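Local coordinates for protein NADH dehydrogenase, putative (PDB 5JWC) that probably oxidises NADH with its bound flavin-adenine dinucleotide and passes the electrons to ubiquinone, as a type II NADH dehydrogenase of the malaria parasite, at residues I320-I330 with Y338-K349; Q425-Y433 with I450-G459. All blocks are in the same frame, centred on the assembly; numbering follows the deposited sequence.

Contact 1 (I320-I330 with Y338-K349); sequences ILKVDEKLRVI and YAIGDCKKIQPK. With FAD (flavin-adenine dinucleotide), chain C.
Glu325 folds back on Lys349 because its CG sits between its own backbone N and carbonyl carbon (chi1 66°) and the chain bends again at chi2, so that OE1 meets the backbone N of Lys349 at 2.9 Å, from above the carboxylate plane. Leu327 has its CG opposite the carbonyl carbon (chi1 -57°), and its two methyls part: CD1 packs on CG2 of Ile340, while CD2 lies 3.7 Å from CD1 of Ile346. Val323 adds to this apolar layer, CG1 on the CB of Ala339 and CG2 on CG1 of Ile346.

Strands 321-323 and 344-346 run parallel, with Val323 and Ile346 on one face and Lys322 and Lys345 on the other. Lys345 gives its N to Leu321 O and receives Val323 N on its own O; the next bond is Gln347 N to Val323 O at 2.7 Å. Farther along, a single bridge pairs Arg328 with Tyr338, marked by the hydrogen bond from Ala339 N to Leu327 O (3.1 Å). There the Arg328 side chain runs alongside Tyr338, with CG 3.3 Å from CE1 of the ring, while the guanidinium is held by a salt bridge from NE to Asp324 OD1 (2.9 Å). Asp324 OD2 accepts the backbone N of Lys326 and of Arg328 from opposite faces of the carboxylate; the bond from Lys326 N makes an Asx turn, set within the type I turn from Asp324 to Leu327.

Past Ala339, the chain reaches the cofactor, where Asp342 N donates to FAD O2P (2.8 Å) and OD1 accepts from the ribityl O3'. This strand-to-Gly-Asp connection at the flavin diphosphate is characteristic of the pyridine nucleotide-disulphide oxidoreductase fold.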
# COMPACT_ATOMS: atom_id res chain seq x y z
N ILE A 320 -25.37 -25.37 5.13
CA ILE A 320 -23.97 -25.46 4.74
C ILE A 320 -23.76 -26.68 3.86
O ILE A 320 -24.49 -27.66 3.95
CB ILE A 320 -23.02 -25.49 5.97
CG1 ILE A 320 -21.58 -25.13 5.55
CG2 ILE A 320 -23.10 -26.84 6.68
CD1 ILE A 320 -20.62 -24.82 6.71
N LEU A 321 -22.76 -26.59 3.00
CA LEU A 321 -22.46 -27.65 2.06
C LEU A 321 -21.92 -28.88 2.79
O LEU A 321 -20.92 -28.79 3.50
CB LEU A 321 -21.45 -27.15 1.03
CG LEU A 321 -21.23 -28.08 -0.16
CD1 LEU A 321 -22.57 -28.37 -0.85
CD2 LEU A 321 -20.25 -27.47 -1.14
N LYS A 322 -22.56 -30.03 2.62
CA LYS A 322 -22.08 -31.26 3.25
C LYS A 322 -21.25 -32.10 2.29
O LYS A 322 -21.62 -32.28 1.13
CB LYS A 322 -23.26 -32.10 3.77
CG LYS A 322 -24.07 -31.48 4.90
CD LYS A 322 -23.30 -31.54 6.22
CE LYS A 322 -24.23 -31.34 7.43
NZ LYS A 322 -24.01 -32.44 8.45
N VAL A 323 -20.13 -32.62 2.78
CA VAL A 323 -19.31 -33.54 1.99
C VAL A 323 -19.17 -34.84 2.75
O VAL A 323 -19.35 -34.88 3.98
CB VAL A 323 -17.90 -32.98 1.70
CG1 VAL A 323 -18.03 -31.61 1.02
CG2 VAL A 323 -17.10 -32.86 3.00
N ASP A 324 -18.81 -35.91 2.06
CA ASP A 324 -18.59 -37.17 2.76
C ASP A 324 -17.17 -37.25 3.30
O ASP A 324 -16.40 -36.28 3.20
CB ASP A 324 -18.91 -38.37 1.85
CG ASP A 324 -17.98 -38.48 0.62
OD1 ASP A 324 -18.41 -39.17 -0.34
OD2 ASP A 324 -16.85 -37.93 0.59
N GLU A 325 -16.81 -38.41 3.83
CA GLU A 325 -15.54 -38.59 4.53
C GLU A 325 -14.33 -38.47 3.60
O GLU A 325 -13.19 -38.43 4.06
CB GLU A 325 -15.52 -39.93 5.26
CG GLU A 325 -15.54 -41.19 4.35
CD GLU A 325 -16.91 -41.53 3.77
OE1 GLU A 325 -17.93 -40.90 4.14
OE2 GLU A 325 -16.98 -42.44 2.93
N LYS A 326 -14.60 -38.40 2.30
CA LYS A 326 -13.54 -38.29 1.30
C LYS A 326 -13.58 -36.91 0.64
O LYS A 326 -12.87 -36.67 -0.35
CB LYS A 326 -13.70 -39.40 0.25
CG LYS A 326 -13.21 -40.76 0.74
CD LYS A 326 -13.68 -41.89 -0.18
CE LYS A 326 -13.21 -43.24 0.36
NZ LYS A 326 -13.83 -44.40 -0.36
N LEU A 327 -14.42 -36.04 1.21
CA LEU A 327 -14.57 -34.63 0.86
C LEU A 327 -15.37 -34.42 -0.42
O LEU A 327 -15.37 -33.33 -0.98
CB LEU A 327 -13.20 -33.92 0.75
CG LEU A 327 -12.30 -33.99 1.98
CD1 LEU A 327 -11.04 -33.14 1.85
CD2 LEU A 327 -13.10 -33.57 3.21
N ARG A 328 -16.07 -35.48 -0.85
CA ARG A 328 -16.95 -35.37 -2.02
C ARG A 328 -18.29 -34.77 -1.63
O ARG A 328 -18.90 -35.19 -0.66
CB ARG A 328 -17.17 -36.76 -2.66
CG ARG A 328 -15.87 -37.38 -3.14
CD ARG A 328 -16.03 -38.80 -3.64
NE ARG A 328 -16.63 -39.66 -2.62
CZ ARG A 328 -16.92 -40.94 -2.81
NH1 ARG A 328 -17.47 -41.64 -1.82
NH2 ARG A 328 -16.65 -41.52 -3.97
N VAL A 329 -18.74 -33.77 -2.39
CA VAL A 329 -20.04 -33.17 -2.16
C VAL A 329 -21.14 -34.23 -2.28
O VAL A 329 -21.14 -35.01 -3.23
CB VAL A 329 -20.31 -32.03 -3.13
CG1 VAL A 329 -21.75 -31.52 -2.99
CG2 VAL A 329 -19.29 -30.88 -2.90
N ILE A 330 -22.05 -34.26 -1.32
CA ILE A 330 -23.09 -35.29 -1.24
C ILE A 330 -24.28 -34.93 -2.14
O ILE A 330 -24.74 -33.79 -2.14
CB ILE A 330 -23.56 -35.48 0.22
CG1 ILE A 330 -22.42 -36.03 1.10
CG2 ILE A 330 -24.80 -36.39 0.30
CD1 ILE A 330 -22.73 -36.05 2.61
N TYR A 338 -15.79 -31.74 -5.23
CA TYR A 338 -15.24 -31.81 -3.88
C TYR A 338 -15.34 -30.42 -3.24
O TYR A 338 -15.46 -29.41 -3.94
CB TYR A 338 -13.77 -32.25 -3.88
CG TYR A 338 -13.51 -33.67 -4.33
CD1 TYR A 338 -13.20 -34.65 -3.40
CD2 TYR A 338 -13.55 -34.02 -5.68
CE1 TYR A 338 -12.95 -35.95 -3.79
CE2 TYR A 338 -13.30 -35.34 -6.09
CZ TYR A 338 -13.00 -36.29 -5.13
OH TYR A 338 -12.75 -37.58 -5.47
N ALA A 339 -15.33 -30.36 -1.91
CA ALA A 339 -15.28 -29.07 -1.23
C ALA A 339 -14.37 -29.18 -0.03
O ALA A 339 -14.33 -30.23 0.63
CB ALA A 339 -16.66 -28.62 -0.82
N ILE A 340 -13.63 -28.12 0.25
CA ILE A 340 -12.67 -28.12 1.36
C ILE A 340 -12.70 -26.77 2.07
O ILE A 340 -13.16 -25.78 1.49
CB ILE A 340 -11.23 -28.39 0.88
CG1 ILE A 340 -10.76 -27.29 -0.08
CG2 ILE A 340 -11.12 -29.75 0.19
CD1 ILE A 340 -9.33 -27.56 -0.65
N GLY A 341 -12.22 -26.71 3.30
CA GLY A 341 -12.15 -25.43 3.99
C GLY A 341 -13.45 -25.00 4.66
O GLY A 341 -14.29 -25.84 5.00
N ASP A 342 -13.62 -23.69 4.83
CA ASP A 342 -14.73 -23.13 5.62
C ASP A 342 -16.11 -23.24 4.97
O ASP A 342 -17.13 -23.01 5.63
CB ASP A 342 -14.49 -21.64 5.87
CG ASP A 342 -13.41 -21.37 6.90
OD1 ASP A 342 -12.78 -22.32 7.42
OD2 ASP A 342 -13.18 -20.17 7.17
N CYS A 343 -16.17 -23.55 3.68
CA CYS A 343 -17.47 -23.59 3.01
C CYS A 343 -18.20 -24.92 3.21
O CYS A 343 -19.33 -25.09 2.75
CB CYS A 343 -17.34 -23.32 1.50
SG CYS A 343 -16.58 -24.68 0.55
N LYS A 344 -17.57 -25.87 3.90
CA LYS A 344 -18.11 -27.23 4.00
C LYS A 344 -18.16 -27.76 5.44
O LYS A 344 -17.45 -27.26 6.33
CB LYS A 344 -17.30 -28.19 3.13
CG LYS A 344 -15.86 -28.43 3.60
CD LYS A 344 -15.72 -29.66 4.49
CE LYS A 344 -14.29 -29.83 4.99
NZ LYS A 344 -13.81 -28.69 5.84
N LYS A 345 -18.98 -28.79 5.63
CA LYS A 345 -18.94 -29.64 6.82
C LYS A 345 -18.93 -31.11 6.35
O LYS A 345 -19.55 -31.45 5.34
CB LYS A 345 -20.17 -29.39 7.71
CG LYS A 345 -20.12 -28.11 8.57
CD LYS A 345 -18.81 -27.95 9.36
CE LYS A 345 -18.68 -26.53 9.99
NZ LYS A 345 -17.33 -26.30 10.65
N ILE A 346 -18.20 -31.96 7.06
CA ILE A 346 -18.12 -33.38 6.71
C ILE A 346 -19.25 -34.18 7.38
O ILE A 346 -19.48 -34.05 8.58
CB ILE A 346 -16.76 -33.98 7.13
CG1 ILE A 346 -15.60 -33.24 6.44
CG2 ILE A 346 -16.70 -35.49 6.82
CD1 ILE A 346 -14.24 -33.83 6.73
N GLN A 347 -19.97 -34.98 6.59
CA GLN A 347 -20.95 -35.92 7.12
C GLN A 347 -20.49 -37.31 6.71
O GLN A 347 -20.73 -37.74 5.58
CB GLN A 347 -22.36 -35.63 6.60
CG GLN A 347 -23.36 -36.75 6.91
CD GLN A 347 -23.48 -37.03 8.41
OE1 GLN A 347 -24.05 -36.23 9.16
NE2 GLN A 347 -22.92 -38.17 8.86
N PRO A 348 -19.79 -38.02 7.61
CA PRO A 348 -19.13 -39.26 7.21
C PRO A 348 -20.11 -40.41 7.05
O PRO A 348 -21.25 -40.31 7.52
CB PRO A 348 -18.18 -39.54 8.37
CG PRO A 348 -18.86 -38.92 9.54
CD PRO A 348 -19.52 -37.68 9.02
N LYS A 349 -19.66 -41.45 6.37
CA LYS A 349 -20.38 -42.71 6.28
C LYS A 349 -20.72 -43.18 7.69
O LYS A 349 -19.86 -43.20 8.56
CB LYS A 349 -19.54 -43.75 5.54
CG LYS A 349 -20.23 -45.10 5.38
CD LYS A 349 -19.26 -46.15 4.88
CE LYS A 349 -18.87 -45.89 3.44
NZ LYS A 349 -17.88 -46.89 2.95
PA FAD C . -10.34 -18.50 2.39
O1A FAD C . -11.03 -17.30 2.96
O2A FAD C . -8.94 -18.67 2.86
O5B FAD C . -10.39 -18.47 0.78
C5B FAD C . -11.61 -18.36 0.08
C4B FAD C . -11.25 -17.95 -1.34
O4B FAD C . -12.39 -18.07 -2.16
C3B FAD C . -10.80 -16.48 -1.40
O3B FAD C . -9.71 -16.39 -2.30
C2B FAD C . -11.98 -15.78 -2.02
O2B FAD C . -11.57 -14.66 -2.76
C1B FAD C . -12.50 -16.89 -2.93
N9A FAD C . -13.90 -16.77 -3.34
C8A FAD C . -14.95 -16.27 -2.62
N7A FAD C . -16.06 -16.37 -3.40
C5A FAD C . -15.73 -16.91 -4.59
C6A FAD C . -16.47 -17.22 -5.71
N6A FAD C . -17.79 -17.05 -5.71
N1A FAD C . -15.84 -17.79 -6.79
C2A FAD C . -14.48 -18.05 -6.75
N3A FAD C . -13.74 -17.73 -5.63
C4A FAD C . -14.36 -17.17 -4.57
N1 FAD C . -7.00 -20.12 11.11
C2 FAD C . -6.05 -20.81 11.81
O2 FAD C . -5.99 -22.03 11.70
N3 FAD C . -5.14 -20.15 12.62
C4 FAD C . -5.16 -18.79 12.75
O4 FAD C . -4.33 -18.22 13.47
C4X FAD C . -6.12 -18.07 12.03
N5 FAD C . -6.18 -16.70 12.12
C5X FAD C . -7.14 -16.01 11.40
C6 FAD C . -7.19 -14.63 11.47
C7 FAD C . -8.15 -13.91 10.75
C7M FAD C . -8.17 -12.40 10.87
C8 FAD C . -9.05 -14.58 9.94
C8M FAD C . -10.09 -13.83 9.17
C9 FAD C . -9.00 -15.98 9.87
C9A FAD C . -8.04 -16.69 10.58
N10 FAD C . -7.98 -18.07 10.51
C10 FAD C . -7.03 -18.75 11.22
C1' FAD C . -8.97 -18.85 9.69
C2' FAD C . -8.59 -19.09 8.25
O2' FAD C . -8.35 -17.85 7.64
C3' FAD C . -9.79 -19.72 7.57
O3' FAD C . -10.22 -20.87 8.26
C4' FAD C . -9.35 -20.06 6.16
O4' FAD C . -9.26 -18.84 5.46
C5' FAD C . -10.30 -21.01 5.45
O5' FAD C . -9.74 -21.31 4.19
P FAD C . -10.68 -21.33 2.88
O1P FAD C . -9.86 -21.77 1.69
O2P FAD C . -11.86 -22.21 3.21
O3P FAD C . -11.22 -19.81 2.74
O HOH W 1 -21.30 -33.69 10.23

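Contact 2 (Q425-Y433 with I450-G459); sequences QNAKQEAYY and IPSFIEKWKG. With TRT (fragment of triton X-100), chain J.
Gln429 lays its side-chain amide against the backbone of Lys456 and uses both ends: OE1 accepts the N of Lys456 at 2.7 Å, on a lone pair in the carbonyl plane, and NE2 donates to the O of the same residue at 2.8 Å. The two nearly straight bonds fix the rotation of the amide, which pairs with Lys456 in the manner of a neighbouring strand's backbone. One turn back along the helix, Gln425 NE2 reaches Gly459 O (2.8 Å), and one turn on, the Tyr433 hydroxyl donates to Pro451 O (2.6 Å), which lies at the edge of the tyrosine ring.

Between these polar grips sits Phe453. Its CG is opposite its backbone N (chi1 174°), which carries the ring in against the helix; CB stands over the centre of the Tyr433 face, and the ring presents its edge to that same tyrosine, planes at 60° and centroids 5.4 Å apart. CG of Glu430 lies over one face of the phenylalanine, 3.7 Å from its centroid, with its carboxylate nearly perpendicular to the ring and held by Gly341 and Lys344.

Farther out, a water joins Asn426 ND2 to Glu455 OE2. Asn426 ND2 also bonds Thr421 O, and the glutamate pairs with Lys390. At the Gln425 end the Triton fragment lies against the amide, with C17 3.5 Å from NE2, and also touches Gly459.

The extended segment 450-459 thus lines one side of helix 424-440 and leads into strand 460-465, while Ala427 and Ala431 turn away from it toward helix 38-46, with Ala427 meeting Trp38 and Ala431 meeting Asn42.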
# COMPACT_ATOMS: atom_id res chain seq x y z
N GLN A 425 -5.45 -24.15 9.41
CA GLN A 425 -4.80 -25.44 9.64
C GLN A 425 -5.58 -26.56 8.96
O GLN A 425 -5.00 -27.37 8.25
CB GLN A 425 -4.66 -25.75 11.14
CG GLN A 425 -3.62 -24.90 11.85
CD GLN A 425 -3.60 -25.14 13.35
OE1 GLN A 425 -4.62 -25.49 13.94
NE2 GLN A 425 -2.45 -24.96 13.97
N ASN A 426 -6.89 -26.61 9.18
CA ASN A 426 -7.67 -27.68 8.57
C ASN A 426 -7.81 -27.51 7.06
O ASN A 426 -7.71 -28.50 6.34
CB ASN A 426 -9.04 -27.82 9.25
CG ASN A 426 -8.92 -28.43 10.65
OD1 ASN A 426 -7.99 -29.19 10.90
ND2 ASN A 426 -9.83 -28.10 11.54
N ALA A 427 -8.01 -26.28 6.58
CA ALA A 427 -8.08 -26.07 5.13
C ALA A 427 -6.79 -26.53 4.45
O ALA A 427 -6.82 -27.15 3.39
CB ALA A 427 -8.38 -24.59 4.80
N LYS A 428 -5.66 -26.24 5.07
CA LYS A 428 -4.38 -26.66 4.50
C LYS A 428 -4.22 -28.18 4.51
O LYS A 428 -3.79 -28.78 3.51
CB LYS A 428 -3.23 -26.01 5.26
CG LYS A 428 -1.89 -26.33 4.62
CD LYS A 428 -0.74 -25.71 5.40
CE LYS A 428 0.59 -25.87 4.65
NZ LYS A 428 1.72 -25.31 5.46
N GLN A 429 -4.58 -28.82 5.62
CA GLN A 429 -4.46 -30.28 5.67
C GLN A 429 -5.41 -30.97 4.68
O GLN A 429 -5.06 -31.99 4.09
CB GLN A 429 -4.71 -30.80 7.09
CG GLN A 429 -3.66 -30.38 8.10
CD GLN A 429 -3.96 -30.86 9.51
OE1 GLN A 429 -4.51 -31.94 9.70
NE2 GLN A 429 -3.58 -30.07 10.50
N GLU A 430 -6.62 -30.42 4.51
CA GLU A 430 -7.59 -30.98 3.57
C GLU A 430 -7.08 -30.84 2.14
O GLU A 430 -7.29 -31.73 1.29
CB GLU A 430 -8.96 -30.29 3.69
CG GLU A 430 -9.75 -30.64 4.94
CD GLU A 430 -10.85 -29.61 5.25
OE1 GLU A 430 -11.26 -28.88 4.32
OE2 GLU A 430 -11.30 -29.53 6.42
N ALA A 431 -6.46 -29.70 1.86
CA ALA A 431 -5.90 -29.44 0.55
C ALA A 431 -4.78 -30.42 0.23
O ALA A 431 -4.68 -30.88 -0.90
CB ALA A 431 -5.38 -27.98 0.44
N TYR A 432 -3.91 -30.69 1.21
CA TYR A 432 -2.81 -31.61 0.96
C TYR A 432 -3.33 -33.04 0.82
O TYR A 432 -2.85 -33.80 -0.03
CB TYR A 432 -1.74 -31.50 2.05
CG TYR A 432 -0.89 -30.25 1.87
CD1 TYR A 432 -0.90 -29.56 0.65
CD2 TYR A 432 -0.05 -29.77 2.88
CE1 TYR A 432 -0.13 -28.42 0.45
CE2 TYR A 432 0.74 -28.63 2.68
CZ TYR A 432 0.69 -27.96 1.45
OH TYR A 432 1.45 -26.82 1.22
N TYR A 433 -4.30 -33.41 1.66
CA TYR A 433 -4.93 -34.72 1.59
C TYR A 433 -5.52 -34.94 0.20
O TYR A 433 -5.25 -35.96 -0.45
CB TYR A 433 -6.02 -34.87 2.67
CG TYR A 433 -7.06 -35.93 2.38
CD1 TYR A 433 -6.86 -37.27 2.73
CD2 TYR A 433 -8.26 -35.59 1.75
CE1 TYR A 433 -7.82 -38.25 2.46
CE2 TYR A 433 -9.22 -36.56 1.48
CZ TYR A 433 -9.00 -37.88 1.83
OH TYR A 433 -9.97 -38.82 1.54
N ILE A 450 -8.57 -45.33 -1.16
CA ILE A 450 -8.55 -43.94 -0.69
C ILE A 450 -9.04 -43.87 0.76
O ILE A 450 -10.20 -44.17 1.03
CB ILE A 450 -9.42 -43.02 -1.57
CG1 ILE A 450 -8.88 -42.97 -3.01
CG2 ILE A 450 -9.52 -41.61 -0.97
CD1 ILE A 450 -9.77 -42.17 -3.97
N PRO A 451 -8.15 -43.47 1.69
CA PRO A 451 -8.56 -43.36 3.10
C PRO A 451 -9.42 -42.10 3.38
O PRO A 451 -9.39 -41.14 2.60
CB PRO A 451 -7.23 -43.29 3.85
CG PRO A 451 -6.27 -42.67 2.85
CD PRO A 451 -6.72 -43.18 1.49
N SER A 452 -10.17 -42.11 4.48
CA SER A 452 -10.99 -40.94 4.81
C SER A 452 -10.11 -39.81 5.33
O SER A 452 -8.98 -40.03 5.75
CB SER A 452 -12.04 -41.29 5.86
OG SER A 452 -11.41 -41.62 7.09
N PHE A 453 -10.61 -38.58 5.30
CA PHE A 453 -9.83 -37.48 5.83
C PHE A 453 -9.94 -37.38 7.35
O PHE A 453 -11.03 -37.30 7.91
CB PHE A 453 -10.26 -36.14 5.23
CG PHE A 453 -9.57 -34.97 5.87
CD1 PHE A 453 -8.21 -34.75 5.66
CD2 PHE A 453 -10.25 -34.11 6.73
CE1 PHE A 453 -7.55 -33.68 6.26
CE2 PHE A 453 -9.60 -33.05 7.35
CZ PHE A 453 -8.25 -32.84 7.12
N ILE A 454 -8.79 -37.38 8.02
CA ILE A 454 -8.74 -37.15 9.47
C ILE A 454 -7.70 -36.07 9.78
O ILE A 454 -6.52 -36.24 9.50
CB ILE A 454 -8.38 -38.42 10.24
CG1 ILE A 454 -9.44 -39.49 10.02
CG2 ILE A 454 -8.25 -38.13 11.73
CD1 ILE A 454 -8.97 -40.85 10.40
N GLU A 455 -8.15 -34.95 10.35
CA GLU A 455 -7.24 -33.84 10.59
C GLU A 455 -6.39 -34.04 11.84
O GLU A 455 -6.73 -34.85 12.71
CB GLU A 455 -8.02 -32.52 10.72
CG GLU A 455 -8.82 -32.38 12.02
CD GLU A 455 -10.22 -32.99 11.92
OE1 GLU A 455 -10.40 -33.99 11.19
OE2 GLU A 455 -11.15 -32.45 12.57
N LYS A 456 -5.29 -33.32 11.92
CA LYS A 456 -4.42 -33.37 13.09
C LYS A 456 -4.29 -31.99 13.74
O LYS A 456 -3.87 -31.02 13.11
CB LYS A 456 -3.04 -33.91 12.70
CG LYS A 456 -2.02 -33.83 13.84
CD LYS A 456 -0.77 -34.66 13.56
CE LYS A 456 0.31 -34.43 14.63
NZ LYS A 456 0.34 -35.52 15.65
N TRP A 457 -4.66 -31.91 15.01
CA TRP A 457 -4.55 -30.63 15.70
C TRP A 457 -3.09 -30.33 16.05
O TRP A 457 -2.40 -31.15 16.65
CB TRP A 457 -5.42 -30.62 16.95
CG TRP A 457 -5.34 -29.31 17.67
CD1 TRP A 457 -5.64 -28.07 17.17
CD2 TRP A 457 -4.93 -29.11 19.02
NE1 TRP A 457 -5.44 -27.11 18.14
CE2 TRP A 457 -5.01 -27.72 19.29
CE3 TRP A 457 -4.51 -29.96 20.04
CZ2 TRP A 457 -4.68 -27.17 20.53
CZ3 TRP A 457 -4.17 -29.42 21.27
CH2 TRP A 457 -4.26 -28.04 21.51
N LYS A 458 -2.63 -29.14 15.68
CA LYS A 458 -1.22 -28.79 15.90
C LYS A 458 -1.07 -27.72 16.98
O LYS A 458 0.04 -27.37 17.35
CB LYS A 458 -0.59 -28.30 14.60
CG LYS A 458 -0.85 -29.19 13.38
CD LYS A 458 0.14 -30.33 13.31
CE LYS A 458 -0.05 -31.16 12.04
NZ LYS A 458 0.04 -30.32 10.80
N GLY A 459 -2.18 -27.19 17.46
CA GLY A 459 -2.12 -26.15 18.47
C GLY A 459 -2.48 -24.77 17.95
O GLY A 459 -2.64 -24.55 16.74
C25 TRT J . -0.30 -24.76 8.64
O24 TRT J . -0.64 -23.40 8.61
C23 TRT J . -1.92 -23.20 9.19
C22 TRT J . -1.92 -21.91 9.95
O21 TRT J . -1.50 -22.17 11.32
C20 TRT J . -1.29 -20.96 12.03
C19 TRT J . -1.25 -21.22 13.53
O18 TRT J . -0.11 -22.01 13.95
C17 TRT J . -0.29 -22.52 15.26
C16 TRT J . 0.95 -23.38 15.65
O15 TRT J . 0.87 -24.73 15.10
C12 TRT J . 2.22 -25.11 14.79
C13 TRT J . 3.19 -25.03 15.83
C14 TRT J . 4.52 -25.34 15.56
C11 TRT J . 2.59 -25.48 13.50
C10 TRT J . 3.93 -25.81 13.22
C9 TRT J . 4.90 -25.74 14.25
C6 TRT J . 6.37 -26.09 13.95
C8 TRT J . 6.62 -27.61 14.09
C7 TRT J . 6.62 -25.70 12.49
C5 TRT J . 7.28 -25.11 14.81
C1 TRT J . 8.24 -25.56 16.01
C2 TRT J . 7.54 -26.38 17.10
C4 TRT J . 9.51 -26.23 15.47
C3 TRT J . 8.70 -24.28 16.70
O HOH W 2 -10.93 -30.04 13.83

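Contacts 1 and 2 lie with their centres about 13 Å apart, and Glu430 of contact 2 joins them. Its OE2 forms a salt bridge with Lys344 NZ at 2.7 Å, and OE1 lies 2.6 Å from Gly341 N, a probable hydrogen bond, so the helix 424-440 is tied to the loop that meets the flavin diphosphate. At the far end, Lys326 CE packs on Ile450 O at 3.2 Å, and a backbone hydrogen bond connects Glu325 with Phe453. The two contacts approach FAD at different places: 338-349 holds its phosphate and ribityl chain, whereas Gln425 N bonds the isoalloxazine O2.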